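PDB 3CT8: putative glyoxalase from Bacillus halodurans C-125, which binds zinc and probably acts as a metal-dependent enzyme of the glyoxalase/bleomycin resistance/dioxygenase superfamily, its substrate being unestablished. Local coordinates for residues His120-Ala123 with His128-Val131. Residues are numbered along the deposited sequence; the frame is centred on the assembly and turned at random.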
ATOM      1  N   HIS A 120     -16.847  -3.164 -16.913  1.00 52.78           N
ATOM      2  CA  HIS A 120     -15.532  -2.831 -17.449  1.00 53.06           C
ATOM      3  C   HIS A 120     -15.690  -1.975 -18.716  1.00 52.45           C
ATOM      4  O   HIS A 120     -16.541  -2.258 -19.537  1.00 50.28           O
ATOM      5  CB  HIS A 120     -14.736  -4.109 -17.753  1.00 53.09           C
ATOM      6  CG  HIS A 120     -13.324  -3.853 -18.193  1.00 54.78           C
ATOM      7  ND1 HIS A 120     -13.014  -3.405 -19.458  1.00 52.28           N
ATOM      8  CD2 HIS A 120     -12.141  -4.018 -17.554  1.00 53.22           C
ATOM      9  CE1 HIS A 120     -11.704  -3.277 -19.569  1.00 57.59           C
ATOM     10  NE2 HIS A 120     -11.152  -3.646 -18.427  1.00 56.03           N
ATOM     11  N   PRO A 121     -14.840  -0.936 -18.910  1.00 53.36           N
ATOM     12  CA  PRO A 121     -13.733  -0.427 -18.129  1.00 53.38           C
ATOM     13  C   PRO A 121     -14.137   0.751 -17.262  1.00 54.13           C
ATOM     14  O   PRO A 121     -13.289   1.552 -16.830  1.00 52.51           O
ATOM     15  CB  PRO A 121     -12.765   0.051 -19.204  1.00 54.03           C
ATOM     16  CG  PRO A 121     -13.633   0.529 -20.314  1.00 53.53           C
ATOM     17  CD  PRO A 121     -14.975  -0.177 -20.170  1.00 53.51           C
ATOM     18  N   PHE A 122     -15.437   0.805 -16.994  1.00 54.73           N
ATOM     19  CA  PHE A 122     -16.042   1.858 -16.173  1.00 55.85           C
ATOM     20  C   PHE A 122     -16.634   1.331 -14.877  1.00 54.97           C
ATOM     21  O   PHE A 122     -17.587   1.879 -14.353  1.00 55.90           O
ATOM     22  CB  PHE A 122     -17.130   2.611 -16.965  1.00 56.39           C
ATOM     23  CG  PHE A 122     -16.606   3.358 -18.164  1.00 58.41           C
ATOM     24  CD1 PHE A 122     -15.898   4.556 -18.003  1.00 57.31           C
ATOM     25  CD2 PHE A 122     -16.843   2.898 -19.437  1.00 57.23           C
ATOM     26  CE1 PHE A 122     -15.413   5.253 -19.075  1.00 53.16           C
ATOM     27  CE2 PHE A 122     -16.345   3.594 -20.536  1.00 57.50           C
ATOM     28  CZ  PHE A 122     -15.639   4.780 -20.351  1.00 54.64           C
ATOM     29  N   ALA A 123     -16.093   0.250 -14.365  1.00 55.40           N
ATOM     30  CA  ALA A 123     -16.623  -0.291 -13.103  1.00 56.75           C
ATOM     31  C   ALA A 123     -16.501   0.737 -11.987  1.00 58.97           C
ATOM     32  O   ALA A 123     -17.251   0.707 -11.035  1.00 59.99           O
ATOM     33  CB  ALA A 123     -15.929  -1.577 -12.705  1.00 55.47           C
ATOM     34  N   HIS A 128     -14.158   7.146 -14.999  1.00 59.90           N
ATOM     35  CA  HIS A 128     -13.040   6.376 -14.408  1.00 58.02           C
ATOM     36  C   HIS A 128     -12.736   5.155 -15.286  1.00 55.45           C
ATOM     37  O   HIS A 128     -13.374   4.128 -15.187  1.00 55.55           O
ATOM     38  CB  HIS A 128     -13.398   5.974 -12.979  1.00 57.09           C
ATOM     39  CG  HIS A 128     -12.259   5.395 -12.207  1.00 59.64           C
ATOM     40  ND1 HIS A 128     -11.419   6.171 -11.444  1.00 55.74           N
ATOM     41  CD2 HIS A 128     -11.829   4.121 -12.062  1.00 56.70           C
ATOM     42  CE1 HIS A 128     -10.521   5.397 -10.860  1.00 55.68           C
ATOM     43  NE2 HIS A 128     -10.741   4.152 -11.230  1.00 51.81           N
ATOM     44  N   TYR A 129     -11.743   5.296 -16.151  1.00 53.73           N
ATOM     45  CA  TYR A 129     -11.361   4.227 -17.103  1.00 51.84           C
ATOM     46  C   TYR A 129     -10.230   3.365 -16.523  1.00 50.35           C
ATOM     47  O   TYR A 129      -9.070   3.799 -16.416  1.00 47.93           O
ATOM     48  CB  TYR A 129     -10.950   4.853 -18.445  1.00 51.45           C
ATOM     49  CG  TYR A 129     -10.941   3.885 -19.614  1.00 50.59           C
ATOM     50  CD1 TYR A 129      -9.907   2.972 -19.791  1.00 53.70           C
ATOM     51  CD2 TYR A 129     -11.946   3.927 -20.565  1.00 52.41           C
ATOM     52  CE1 TYR A 129      -9.890   2.093 -20.881  1.00 49.31           C
ATOM     53  CE2 TYR A 129     -11.955   3.053 -21.657  1.00 52.29           C
ATOM     54  CZ  TYR A 129     -10.925   2.138 -21.801  1.00 53.13           C
ATOM     55  OH  TYR A 129     -10.932   1.284 -22.876  1.00 48.47           O
ATOM     56  N   ALA A 130     -10.606   2.136 -16.159  1.00 50.35           N
ATOM     57  CA  ALA A 130      -9.693   1.173 -15.511  1.00 48.90           C
ATOM     58  C   ALA A 130     -10.054  -0.302 -15.536  1.00 50.20           C
ATOM     59  O   ALA A 130     -11.195  -0.708 -15.780  1.00 53.41           O
ATOM     60  CB  ALA A 130      -9.519   1.567 -14.063  1.00 44.65           C
ATOM     61  N   VAL A 131      -9.019  -1.103 -15.312  1.00 48.88           N
ATOM     62  CA  VAL A 131      -9.189  -2.555 -15.197  1.00 47.67           C
ATOM     63  C   VAL A 131      -8.925  -2.925 -13.776  1.00 47.28           C
ATOM     64  O   VAL A 131      -7.981  -2.444 -13.145  1.00 48.82           O
ATOM     65  CB  VAL A 131      -8.280  -3.420 -16.118  1.00 48.02           C
ATOM     66  CG1 VAL A 131      -6.766  -3.111 -15.980  1.00 50.15           C
ATOM     67  CG2 VAL A 131      -8.564  -4.920 -15.880  1.00 46.11           C
TER
HETATM   68  O   HOH W   1     -13.612  -1.062 -14.772  1.00 52.05           O
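Pro-121 lies over one face of the Tyr-129 ring and illustrates how a cis-proline can seat a loop against strand 130-134. Its CB reaches CZ of Tyr-129 at 3.8 Å; CG comes closer, 3.3 Å from CE2 of Tyr-129 and displaced toward the rim, a CH-pi contact. The tyrosine is brought under the proline by a chi1 of -162°, which sets CG opposite its backbone N, and its hydroxyl is hydrogen-bonded to Asp-101 of helix 97-110. The same ring turns its edge to the face of Phe-122 in a T-shaped pair, planes at 86° and centroids 5.5 Å apart. On the other side of Pro-121 from Phe-122, the edge of the His-120 imidazole meets Val-131, with NE2 of His-120 3.7 Å from CB of Val-131, while that nitrogen is hydrogen-bonded to Thr-104 on the same helix. Between the backbones, Ala-130 N gives a nearly straight bond of 2.8 Å to Pro-121 O, and a water links Ala-123 N to Ala-130 O. Thus one direct bond, one water bridge and aromatic packing fasten the loop beside strand 130-134, next to His-128, whose NE2 is hydrogen-bonded to the zinc ligand Glu-142, consistent with a second-shell role in positioning that carboxylate.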